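Local coordinates for protein glucose-1-phosphate thymidylyltransferase (Bacillus anthracis, PDB 4ECM) that catalyses the transfer of a thymidylyl group from dTTP to glucose 1-phosphate, giving dTDP-glucose and pyrophosphate, a step of dTDP-L-rhamnose biosynthesis, at residues V160-P163 with E164-G167; F135-I139 with R140-E144. All coordinates share one frame; numbering follows the deposited sequence.

Interaction 1: residues V160-P163 with E164-G167; sequences VDDP and ERFG. With DAU (2'deoxy-thymidine-5'-diphospho-alpha-D-glucose), chain B.
Phe166 lays its ring across the inside of the turn that begins at Val160, with the CD2-CE2 side meeting Val160 and Asp162. Its CD2 approaches Val160 CG2 at 4.1 Å, an apolar contact, while CE2 lies 3.5 Å from Asp162 O and 3.6 Å from Asp162 OD1. OD1 comes to the ring edge near its plane, the carboxylate plane being turned 73° from the ring. Over the ring centre sits Arg165 CB, and the Arg165 guanidinium in turn has Phe166 CZ against one face, toward its rim.

Asp162 and Arg165 form a salt bridge, Arg165 NE reaching Asp162 OD2 at 3.2 Å; NH1 adds a weak second bond to the same oxygen. The donor stands well above the carboxylate plane, and the two flat groups are 57° apart, so this is not a flat, two-oxygen pairing. The bend of the arginine at chi3 folds its tip back to this position, and NH1 has its stronger partner in Asp243, a salt bridge to OD1.

The backbone closes the 3-10 turn: Phe166 N bonds Pro163 O at 2.9 Å, and a weaker bond joins Arg165 N to Asp162 O. Gly167 N then donates to O4 of the dTDP-glucose at 3.0 Å, nearly straight at 169°, so the strand that follows the turn opens with a backbone bond to the glucose.

This surface loop links strand 153-159 to strand 167-172. The ring of Phe166 meets Trp241 edge-to-face and touches Ala191 of strand 190-198, placing the turn beside the glucose end of the pocket.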
loop_
_atom_site.group_PDB
_atom_site.type_symbol
_atom_site.label_atom_id
_atom_site.label_comp_id
_atom_site.label_asym_id
_atom_site.label_seq_id
_atom_site.Cartn_x
_atom_site.Cartn_y
_atom_site.Cartn_z
ATOM N N VAL A 160 -2.293 0.532 -39.689
ATOM C CA VAL A 160 -3.094 1.462 -38.884
ATOM C C VAL A 160 -3.397 2.775 -39.588
ATOM O O VAL A 160 -2.731 3.147 -40.561
ATOM C CB VAL A 160 -2.379 1.798 -37.538
ATOM C CG1 VAL A 160 -2.155 0.517 -36.679
ATOM C CG2 VAL A 160 -1.053 2.515 -37.778
ATOM N N ASP A 161 -4.401 3.478 -39.061
ATOM C CA ASP A 161 -4.849 4.755 -39.601
ATOM C C ASP A 161 -3.934 5.918 -39.226
ATOM O O ASP A 161 -3.847 6.920 -39.953
ATOM C CB ASP A 161 -6.266 5.068 -39.081
ATOM C CG ASP A 161 -7.294 4.052 -39.541
ATOM O OD1 ASP A 161 -7.155 3.523 -40.672
ATOM O OD2 ASP A 161 -8.245 3.784 -38.770
ATOM N N ASP A 162 -3.242 5.767 -38.104
ATOM C CA ASP A 162 -2.407 6.822 -37.535
ATOM C C ASP A 162 -0.994 6.334 -37.249
ATOM O O ASP A 162 -0.581 6.280 -36.091
ATOM C CB ASP A 162 -3.078 7.317 -36.241
ATOM C CG ASP A 162 -3.519 6.162 -35.294
ATOM O OD1 ASP A 162 -3.284 4.967 -35.593
ATOM O OD2 ASP A 162 -4.112 6.461 -34.230
ATOM N N PRO A 163 -0.233 5.990 -38.307
ATOM C CA PRO A 163 1.112 5.426 -38.110
ATOM C C PRO A 163 2.115 6.358 -37.435
ATOM O O PRO A 163 3.114 5.886 -36.863
ATOM C CB PRO A 163 1.570 5.090 -39.541
ATOM C CG PRO A 163 0.726 5.954 -40.435
ATOM C CD PRO A 163 -0.588 6.079 -39.737
ATOM N N GLU A 164 1.852 7.658 -37.485
ATOM C CA GLU A 164 2.761 8.638 -36.899
ATOM C C GLU A 164 2.988 8.433 -35.396
ATOM O O GLU A 164 3.969 8.924 -34.842
ATOM C CB GLU A 164 2.291 10.082 -37.184
ATOM C CG GLU A 164 1.025 10.565 -36.427
ATOM C CD GLU A 164 -0.295 9.951 -36.910
ATOM O OE1 GLU A 164 -0.309 9.226 -37.930
ATOM O OE2 GLU A 164 -1.332 10.205 -36.255
ATOM N N ARG A 165 2.074 7.728 -34.740
ATOM C CA ARG A 165 2.181 7.464 -33.320
ATOM C C ARG A 165 3.100 6.293 -32.981
ATOM O O ARG A 165 3.387 6.080 -31.827
ATOM C CB ARG A 165 0.815 7.079 -32.732
ATOM C CG ARG A 165 -0.224 8.169 -32.632
ATOM C CD ARG A 165 -1.194 7.828 -31.490
ATOM N NE ARG A 165 -2.082 6.704 -31.777
ATOM C CZ ARG A 165 -2.531 5.828 -30.866
ATOM N NH1 ARG A 165 -3.362 4.860 -31.230
ATOM N NH2 ARG A 165 -2.131 5.878 -29.602
ATOM N N PHE A 166 3.537 5.522 -33.967
ATOM C CA PHE A 166 4.243 4.290 -33.676
ATOM C C PHE A 166 5.551 4.140 -34.409
ATOM O O PHE A 166 5.970 5.019 -35.161
ATOM C CB PHE A 166 3.332 3.105 -34.087
ATOM C CG PHE A 166 1.931 3.181 -33.523
ATOM C CD1 PHE A 166 1.686 2.909 -32.193
ATOM C CD2 PHE A 166 0.865 3.520 -34.327
ATOM C CE1 PHE A 166 0.399 2.992 -31.668
ATOM C CE2 PHE A 166 -0.421 3.609 -33.812
ATOM C CZ PHE A 166 -0.654 3.341 -32.472
ATOM N N GLY A 167 6.204 3.016 -34.166
ATOM C CA GLY A 167 7.367 2.623 -34.940
ATOM C C GLY A 167 6.741 2.192 -36.266
ATOM O O GLY A 167 5.699 1.523 -36.272
HETATM O O6 DAU B . 2.474 0.451 -28.797
HETATM C C6 DAU B . 3.402 0.164 -29.845
HETATM C C5 DAU B . 4.540 1.174 -29.811
HETATM O O5 DAU B . 5.115 1.124 -28.509
HETATM C C4 DAU B . 5.594 0.878 -30.884
HETATM O O4 DAU B . 5.042 1.013 -32.188
HETATM C C3 DAU B . 6.805 1.800 -30.772
HETATM O O3 DAU B . 7.800 1.378 -31.730
HETATM C C2 DAU B . 7.345 1.714 -29.340
HETATM O O2 DAU B . 8.425 2.644 -29.138
HETATM C C1 DAU B . 6.245 1.984 -28.320
HETATM O O1 DAU B . 5.841 3.345 -28.423
HETATM P P2 DAU B . 5.127 4.091 -27.183
HETATM O O3P DAU B . 3.686 3.657 -27.055
HETATM O O4P DAU B . 5.485 5.547 -27.295
HETATM O OPP DAU B . 5.897 3.449 -25.914
HETATM P P DAU B . 5.533 3.850 -24.399
HETATM O O1P DAU B . 4.060 4.169 -24.311
HETATM O O2P DAU B . 6.549 4.826 -23.928
HETATM O "O5'" DAU B . 5.750 2.458 -23.612
HETATM C "C5'" DAU B . 4.837 1.400 -23.816
HETATM C "C4'" DAU B . 4.886 0.315 -22.740
HETATM O "O4'" DAU B . 6.206 -0.047 -22.336
HETATM C "C3'" DAU B . 4.103 0.674 -21.497
HETATM O "O3'" DAU B . 3.189 -0.407 -21.296
HETATM C "C2'" DAU B . 5.112 0.742 -20.375
HETATM C "C1'" DAU B . 6.336 0.028 -20.931
HETATM N N11 DAU B . 7.624 0.717 -20.749
HETATM C C61 DAU B . 7.767 2.022 -21.287
HETATM C C51 DAU B . 8.796 2.846 -20.875
HETATM C C5A DAU B . 9.000 4.192 -21.538
HETATM C C21 DAU B . 8.417 0.367 -19.639
HETATM O O21 DAU B . 8.229 -0.838 -19.081
HETATM N N31 DAU B . 9.438 1.149 -19.211
HETATM C C41 DAU B . 9.662 2.367 -19.769
HETATM O O41 DAU B . 10.673 3.144 -19.317
#

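Interaction 2: residues F135-I139 with R140-E144; sequences FSDDI and RPYVE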
loop_
_atom_site.group_PDB
_atom_site.type_symbol
_atom_site.label_atom_id
_atom_site.label_comp_id
_atom_site.label_asym_id
_atom_site.label_seq_id
_atom_site.Cartn_x
_atom_site.Cartn_y
_atom_site.Cartn_z
ATOM N N PHE A 135 -4.494 -7.164 -28.081
ATOM C CA PHE A 135 -4.757 -7.672 -29.420
ATOM C C PHE A 135 -5.448 -9.028 -29.404
ATOM O O PHE A 135 -5.374 -9.749 -28.406
ATOM C CB PHE A 135 -3.440 -7.751 -30.186
ATOM C CG PHE A 135 -2.398 -8.560 -29.505
ATOM C CD1 PHE A 135 -2.150 -9.863 -29.888
ATOM C CD2 PHE A 135 -1.654 -8.023 -28.463
ATOM C CE1 PHE A 135 -1.189 -10.612 -29.249
ATOM C CE2 PHE A 135 -0.710 -8.775 -27.811
ATOM C CZ PHE A 135 -0.468 -10.070 -28.203
ATOM N N SER A 136 -6.105 -9.378 -30.518
ATOM C CA SER A 136 -6.851 -10.649 -30.622
ATOM C C SER A 136 -6.060 -11.886 -31.079
ATOM O O SER A 136 -6.403 -12.999 -30.715
ATOM C CB SER A 136 -8.069 -10.485 -31.537
ATOM O OG SER A 136 -7.692 -10.100 -32.845
ATOM N N ASP A 137 -5.031 -11.719 -31.893
ATOM C CA ASP A 137 -4.302 -12.897 -32.362
ATOM C C ASP A 137 -3.682 -13.729 -31.255
ATOM O O ASP A 137 -3.232 -13.181 -30.244
ATOM C CB ASP A 137 -3.149 -12.485 -33.275
ATOM C CG ASP A 137 -3.569 -12.246 -34.706
ATOM O OD1 ASP A 137 -4.779 -12.346 -35.038
ATOM O OD2 ASP A 137 -2.651 -11.985 -35.513
ATOM N N ASP A 138 -3.644 -15.049 -31.469
ATOM C CA ASP A 138 -2.888 -15.947 -30.614
ATOM C C ASP A 138 -1.441 -15.709 -31.076
ATOM O O ASP A 138 -1.210 -15.464 -32.248
ATOM C CB ASP A 138 -3.210 -17.437 -30.867
ATOM C CG ASP A 138 -4.645 -17.833 -30.495
ATOM O OD1 ASP A 138 -5.286 -17.129 -29.684
ATOM O OD2 ASP A 138 -5.109 -18.886 -31.012
ATOM N N ILE A 139 -0.471 -15.792 -30.172
ATOM C CA ILE A 139 0.927 -15.576 -30.571
ATOM C C ILE A 139 1.631 -16.857 -31.001
ATOM O O ILE A 139 2.677 -16.792 -31.641
ATOM C CB ILE A 139 1.773 -14.909 -29.461
ATOM C CG1 ILE A 139 1.865 -15.827 -28.232
ATOM C CG2 ILE A 139 1.215 -13.538 -29.135
ATOM C CD1 ILE A 139 2.792 -15.312 -27.137
ATOM N N ARG A 140 1.063 -18.010 -30.650
ATOM C CA ARG A 140 1.674 -19.305 -30.977
ATOM C C ARG A 140 2.193 -19.466 -32.395
ATOM O O ARG A 140 3.314 -19.917 -32.583
ATOM C CB ARG A 140 0.741 -20.480 -30.618
ATOM C CG ARG A 140 1.336 -21.875 -30.912
ATOM C CD ARG A 140 0.352 -23.007 -30.536
ATOM N NE ARG A 140 0.062 -23.031 -29.098
ATOM C CZ ARG A 140 0.751 -23.739 -28.203
ATOM N NH1 ARG A 140 0.425 -23.693 -26.918
ATOM N NH2 ARG A 140 1.763 -24.495 -28.585
ATOM N N PRO A 141 1.386 -19.113 -33.401
ATOM C CA PRO A 141 1.897 -19.300 -34.763
ATOM C C PRO A 141 3.194 -18.549 -35.021
ATOM O O PRO A 141 4.068 -19.055 -35.735
ATOM C CB PRO A 141 0.760 -18.768 -35.649
ATOM C CG PRO A 141 -0.482 -18.963 -34.815
ATOM C CD PRO A 141 -0.034 -18.705 -33.385
ATOM N N TYR A 142 3.320 -17.368 -34.418
ATOM C CA TYR A 142 4.506 -16.542 -34.577
ATOM C C TYR A 142 5.680 -17.097 -33.760
ATOM O O TYR A 142 6.834 -17.106 -34.232
ATOM C CB TYR A 142 4.207 -15.109 -34.164
ATOM C CG TYR A 142 2.952 -14.558 -34.804
ATOM C CD1 TYR A 142 2.818 -14.505 -36.193
ATOM C CD2 TYR A 142 1.911 -14.076 -34.024
ATOM C CE1 TYR A 142 1.660 -14.003 -36.787
ATOM C CE2 TYR A 142 0.748 -13.554 -34.603
ATOM C CZ TYR A 142 0.630 -13.522 -35.972
ATOM O OH TYR A 142 -0.503 -13.030 -36.527
ATOM N N VAL A 143 5.387 -17.568 -32.554
ATOM C CA VAL A 143 6.409 -18.155 -31.709
ATOM C C VAL A 143 6.964 -19.436 -32.372
ATOM O O VAL A 143 8.165 -19.645 -32.397
ATOM C CB VAL A 143 5.885 -18.447 -30.299
ATOM C CG1 VAL A 143 6.906 -19.244 -29.494
ATOM C CG2 VAL A 143 5.518 -17.147 -29.600
ATOM N N GLU A 144 6.086 -20.256 -32.937
ATOM C CA GLU A 144 6.499 -21.479 -33.636
ATOM C C GLU A 144 7.404 -21.193 -34.823
ATOM O O GLU A 144 8.388 -21.909 -35.035
ATOM C CB GLU A 144 5.282 -22.279 -34.105
ATOM C CG GLU A 144 4.503 -22.893 -32.969
ATOM C CD GLU A 144 3.203 -23.549 -33.421
ATOM O OE1 GLU A 144 2.759 -23.300 -34.568
ATOM O OE2 GLU A 144 2.631 -24.304 -32.608
#
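Tyr142 reaches back from the first turn of its helix to Asp137, and this hydrogen bond is the side-chain link between loop and helix. Tyr142 OH donates to Asp137 OD2 at 2.6 Å. The hydroxyl meets OD2 on the anti side, 34° out of the carboxylate plane, and the acceptor oxygen lies near the plane of the ring at its edge. The two side chains cross at about a right angle. With chi1 at -50°, CG of Tyr142 lies beside its own backbone N, a setting that carries the ring back alongside the Asp138 and Ile139 carbonyls. The other carboxylate oxygen, OD1, is bonded to Ser238 OG and Gly239 N, so both oxygens are engaged and the rotation of the group is fixed from two directions.

The Ile139 carbonyl, just ahead of helix 140-147, accepts its first backbone bonds. The oxygen receives Val143 N at 3.0 Å, with an angle of 161° at the hydrogen and the donor in the carbonyl plane, the i to i+4 bond of an alpha-helix. Tyr142 N makes a second, weak bond to the same oxygen. Pro141, lacking an N-H, fits the opening turn, where its nitrogen needs no acceptor; its CD packs 3.6 Å from Asp138 O.

Apolar packing is slighter. In the conformer given for Ile139, one of two deposited, its side chain meets that of Val143 one turn on, on the buried side, and both also touch Cys68; for the other conformer this is doubtful.

The contact joins the end of strand 133-135 to helix 140-147. Val143 rests on Leu197 of strand 190-198, while Arg140 turns to Gln67 O at the end of helix 57-67 and Asp69 just past it.

How the interactions relate
Both contacts are local, between side chains a few residues apart, in series along the chain, with centres about 21 Å apart and nearest atoms about 11 Å apart. Interaction 1 lies at the surface and interaction 2 is partly buried. Each has side chains resting on strand 190-198, and each uses an aspartate: in 160-167 it pairs with a charged guanidinium, in 135-144 with a neutral phenol hydroxyl. Their backbones differ as well, since 160-167 makes a 3-10 turn between two strands, whereas 135-144 opens an alpha-helix. Only interaction 1 touches the dTDP-glucose; the Ile139 side chain is about 14 Å from the bound dTDP-glucose, and interaction 2 joins loop to helix away from the pocket.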